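Local coordinates for endoglucanase (Clostridium thermocellum, PDB 2E4T), which hydrolyses internal beta-1,4-glucosidic bonds of cellulose and probably of xyloglucan, here seen as its family 44 catalytic module with a TIM-like barrel, at residues Tyr233-Tyr238 with Asp325-Gln330. Sequence-based numbering, arbitrary orientation.
Sequences YGFAAY and DSWIGQ
Two helix N-termini meet beyond the C-terminal end of strand 226-232 in the TIM-like barrel: Phe-235, in the first turn of helix 235-240, packs against Trp-327 and Ile-328, which open helix 327-331 in the long excursion between strands 279-284 and 354-360. CD1 of Ile-328 touches CB of Phe-235 at 3.6 Å, while its CG2 sits above one phenyl face, displaced toward the rim; isoleucine's two branches let one residue meet both CB and ring. CH2 of Trp-327 approaches CD2 of Phe-235 at 3.8 Å, the ring planes turned 81° apart in an oblique pairing. Trp-327 CG lies between the backbone N and the carbonyl carbon (chi1 67°), which lays one indole face against Ile-328, whose CG1 sits 3.5 Å above its centre. The backbone N of Ala-236 lies 4.1 Å from Trp-327 CH2, near the ring plane; the small methyl probably leaves room for that edge. N-cap Ser-326 accepts a nearly straight bond from Gly-329 N (OG to N 3.0 Å), and Glu-324 also bonds that OG. Glu-287 takes the indole NE1. Helix 235-240 follows strand 226-232 after Tyr-233 and N-cap Gly-234, and Ile-338 of helix 338-349 also packs on Phe-235, joining a third helix to the cluster.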
ATOM      1  N   TYR A 233     -10.427  -5.953  -1.495  1.00  4.99           N
ATOM      2  CA  TYR A 233     -10.027  -6.352  -0.165  1.00  4.89           C
ATOM      3  C   TYR A 233      -9.030  -7.532  -0.151  1.00  4.88           C
ATOM      4  O   TYR A 233      -8.264  -7.702   0.824  1.00  5.22           O
ATOM      5  CB  TYR A 233     -11.244  -6.729   0.717  1.00  5.38           C
ATOM      6  CG  TYR A 233     -11.751  -8.140   0.542  1.00  5.25           C
ATOM      7  CD1 TYR A 233     -11.262  -9.161   1.347  1.00  6.77           C
ATOM      8  CD2 TYR A 233     -12.713  -8.434  -0.393  1.00  5.92           C
ATOM      9  CE1 TYR A 233     -11.715 -10.486   1.218  1.00  7.18           C
ATOM     10  CE2 TYR A 233     -13.170  -9.745  -0.545  1.00  6.70           C
ATOM     11  CZ  TYR A 233     -12.675 -10.744   0.267  1.00  6.97           C
ATOM     12  OH  TYR A 233     -13.094 -12.064   0.181  1.00  8.78           O
ATOM     13  N   GLY A 234      -9.092  -8.380  -1.167  1.00  5.41           N
ATOM     14  CA  GLY A 234      -8.325  -9.621  -1.127  1.00  5.33           C
ATOM     15  C   GLY A 234      -8.689 -10.467  -2.331  1.00  5.01           C
ATOM     16  O   GLY A 234      -9.496 -10.068  -3.186  1.00  5.50           O
ATOM     17  N   PHE A 235      -8.066 -11.651  -2.382  1.00  5.62           N
ATOM     18  CA  PHE A 235      -8.038 -12.426  -3.605  1.00  5.85           C
ATOM     19  C   PHE A 235      -9.433 -12.731  -4.166  1.00  5.51           C
ATOM     20  O   PHE A 235      -9.604 -12.682  -5.395  1.00  5.85           O
ATOM     21  CB  PHE A 235      -7.243 -13.729  -3.380  1.00  6.35           C
ATOM     22  CG  PHE A 235      -6.995 -14.429  -4.665  1.00  6.19           C
ATOM     23  CD1 PHE A 235      -5.852 -14.144  -5.416  1.00  7.32           C
ATOM     24  CD2 PHE A 235      -7.954 -15.316  -5.210  1.00  6.61           C
ATOM     25  CE1 PHE A 235      -5.642 -14.726  -6.655  1.00  8.21           C
ATOM     26  CE2 PHE A 235      -7.760 -15.856  -6.484  1.00  7.17           C
ATOM     27  CZ  PHE A 235      -6.604 -15.543  -7.170  1.00  8.07           C
ATOM     28  N   ALA A 236     -10.406 -13.112  -3.337  1.00  5.86           N
ATOM     29  CA  ALA A 236     -11.710 -13.446  -3.924  1.00  6.15           C
ATOM     30  C   ALA A 236     -12.343 -12.252  -4.653  1.00  5.56           C
ATOM     31  O   ALA A 236     -13.103 -12.439  -5.608  1.00  6.39           O
ATOM     32  CB  ALA A 236     -12.671 -14.001  -2.871  1.00  7.52           C
ATOM     33  N   ALA A 237     -12.056 -11.031  -4.200  1.00  5.56           N
ATOM     34  CA  ALA A 237     -12.489  -9.860  -4.945  1.00  5.38           C
ATOM     35  C   ALA A 237     -11.697  -9.674  -6.245  1.00  5.22           C
ATOM     36  O   ALA A 237     -12.256  -9.279  -7.276  1.00  5.75           O
ATOM     37  CB  ALA A 237     -12.435  -8.603  -4.084  1.00  5.92           C
ATOM     38  N   TYR A 238     -10.372  -9.943  -6.192  1.00  5.38           N
ATOM     39  CA  TYR A 238      -9.578  -9.915  -7.434  1.00  5.46           C
ATOM     40  C   TYR A 238     -10.184 -10.874  -8.463  1.00  5.28           C
ATOM     41  O   TYR A 238     -10.183 -10.599  -9.672  1.00  5.82           O
ATOM     42  CB  TYR A 238      -8.130 -10.396  -7.231  1.00  5.70           C
ATOM     43  CG  TYR A 238      -7.231  -9.689  -6.244  1.00  5.12           C
ATOM     44  CD1 TYR A 238      -7.650  -8.765  -5.284  1.00  5.54           C
ATOM     45  CD2 TYR A 238      -5.877 -10.079  -6.228  1.00  6.28           C
ATOM     46  CE1 TYR A 238      -6.779  -8.302  -4.318  1.00  5.57           C
ATOM     47  CE2 TYR A 238      -5.000  -9.593  -5.281  1.00  6.88           C
ATOM     48  CZ  TYR A 238      -5.424  -8.715  -4.306  1.00  5.90           C
ATOM     49  OH  TYR A 238      -4.533  -8.311  -3.360  1.00  6.69           O
ATOM     50  N   ASP A 325       1.238 -22.379   2.208  1.00  6.64           N
ATOM     51  CA  ASP A 325       0.173 -23.172   2.811  1.00  6.43           C
ATOM     52  C   ASP A 325      -1.034 -22.243   3.025  1.00  6.56           C
ATOM     53  O   ASP A 325      -1.088 -21.521   4.029  1.00  7.30           O
ATOM     54  CB  ASP A 325       0.649 -23.740   4.131  1.00  7.63           C
ATOM     55  CG  ASP A 325      -0.368 -24.591   4.842  1.00 10.31           C
ATOM     56  OD1 ASP A 325      -1.432 -24.832   4.252  1.00 11.69           O
ATOM     57  OD2 ASP A 325      -0.104 -24.982   5.998  1.00 15.03           O
ATOM     58  N   SER A 326      -1.940 -22.210   2.054  1.00  6.82           N
ATOM     59  CA  SER A 326      -3.162 -21.414   2.164  1.00  6.92           C
ATOM     60  C   SER A 326      -4.123 -21.885   1.095  1.00  6.58           C
ATOM     61  O   SER A 326      -3.739 -22.605   0.155  1.00  7.04           O
ATOM     62  CB  SER A 326      -2.912 -19.931   1.951  1.00  7.17           C
ATOM     63  OG  SER A 326      -2.744 -19.647   0.582  1.00  7.15           O
ATOM     64  N   TRP A 327      -5.382 -21.413   1.176  1.00  6.97           N
ATOM     65  CA  TRP A 327      -6.343 -21.746   0.133  1.00  7.24           C
ATOM     66  C   TRP A 327      -5.934 -21.184  -1.217  1.00  6.45           C
ATOM     67  O   TRP A 327      -6.280 -21.761  -2.265  1.00  6.97           O
ATOM     68  CB  TRP A 327      -7.758 -21.282   0.521  1.00  7.52           C
ATOM     69  CG  TRP A 327      -7.976 -19.797   0.600  1.00  7.18           C
ATOM     70  CD1 TRP A 327      -7.858 -18.977   1.695  1.00  9.25           C
ATOM     71  CD2 TRP A 327      -8.420 -18.946  -0.455  1.00  7.17           C
ATOM     72  NE1 TRP A 327      -8.218 -17.681   1.389  1.00  9.02           N
ATOM     73  CE2 TRP A 327      -8.577 -17.643   0.072  1.00  8.79           C
ATOM     74  CE3 TRP A 327      -8.718 -19.156  -1.801  1.00  8.57           C
ATOM     75  CZ2 TRP A 327      -9.033 -16.564  -0.698  1.00  8.77           C
ATOM     76  CZ3 TRP A 327      -9.204 -18.084  -2.575  1.00  9.70           C
ATOM     77  CH2 TRP A 327      -9.343 -16.806  -2.009  1.00 10.00           C
ATOM     78  N   ILE A 328      -5.219 -20.049  -1.213  1.00  6.72           N
ATOM     79  CA  ILE A 328      -4.720 -19.445  -2.448  1.00  6.49           C
ATOM     80  C   ILE A 328      -3.614 -20.320  -3.030  1.00  6.73           C
ATOM     81  O   ILE A 328      -3.601 -20.654  -4.237  1.00  7.45           O
ATOM     82  CB  ILE A 328      -4.295 -18.005  -2.221  1.00  6.97           C
ATOM     83  CG1 ILE A 328      -5.459 -17.170  -1.680  1.00  6.88           C
ATOM     84  CG2 ILE A 328      -3.814 -17.401  -3.556  1.00  9.22           C
ATOM     85  CD1 ILE A 328      -5.060 -15.726  -1.316  1.00  7.47           C
ATOM     86  N   GLY A 329      -2.656 -20.712  -2.182  1.00  6.95           N
ATOM     87  CA  GLY A 329      -1.579 -21.615  -2.650  1.00  7.48           C
ATOM     88  C   GLY A 329      -2.114 -22.937  -3.176  1.00  7.17           C
ATOM     89  O   GLY A 329      -1.562 -23.507  -4.132  1.00  8.38           O
ATOM     90  N   GLN A 330      -3.174 -23.456  -2.545  1.00  7.22           N
ATOM     91  CA  GLN A 330      -3.724 -24.745  -2.979  1.00  7.50           C
ATOM     92  C   GLN A 330      -4.546 -24.628  -4.261  1.00  7.25           C
ATOM     93  O   GLN A 330      -4.327 -25.399  -5.225  1.00  8.34           O
ATOM     94  CB  GLN A 330      -4.543 -25.353  -1.864  1.00  8.15           C
ATOM     95  CG  GLN A 330      -5.192 -26.657  -2.316  1.00  9.41           C
ATOM     96  CD  GLN A 330      -5.776 -27.450  -1.202  1.00 11.39           C
ATOM     97  OE1 GLN A 330      -5.546 -27.139  -0.031  1.00 15.07           O
ATOM     98  NE2 GLN A 330      -6.511 -28.498  -1.537  1.00 12.60           N
TER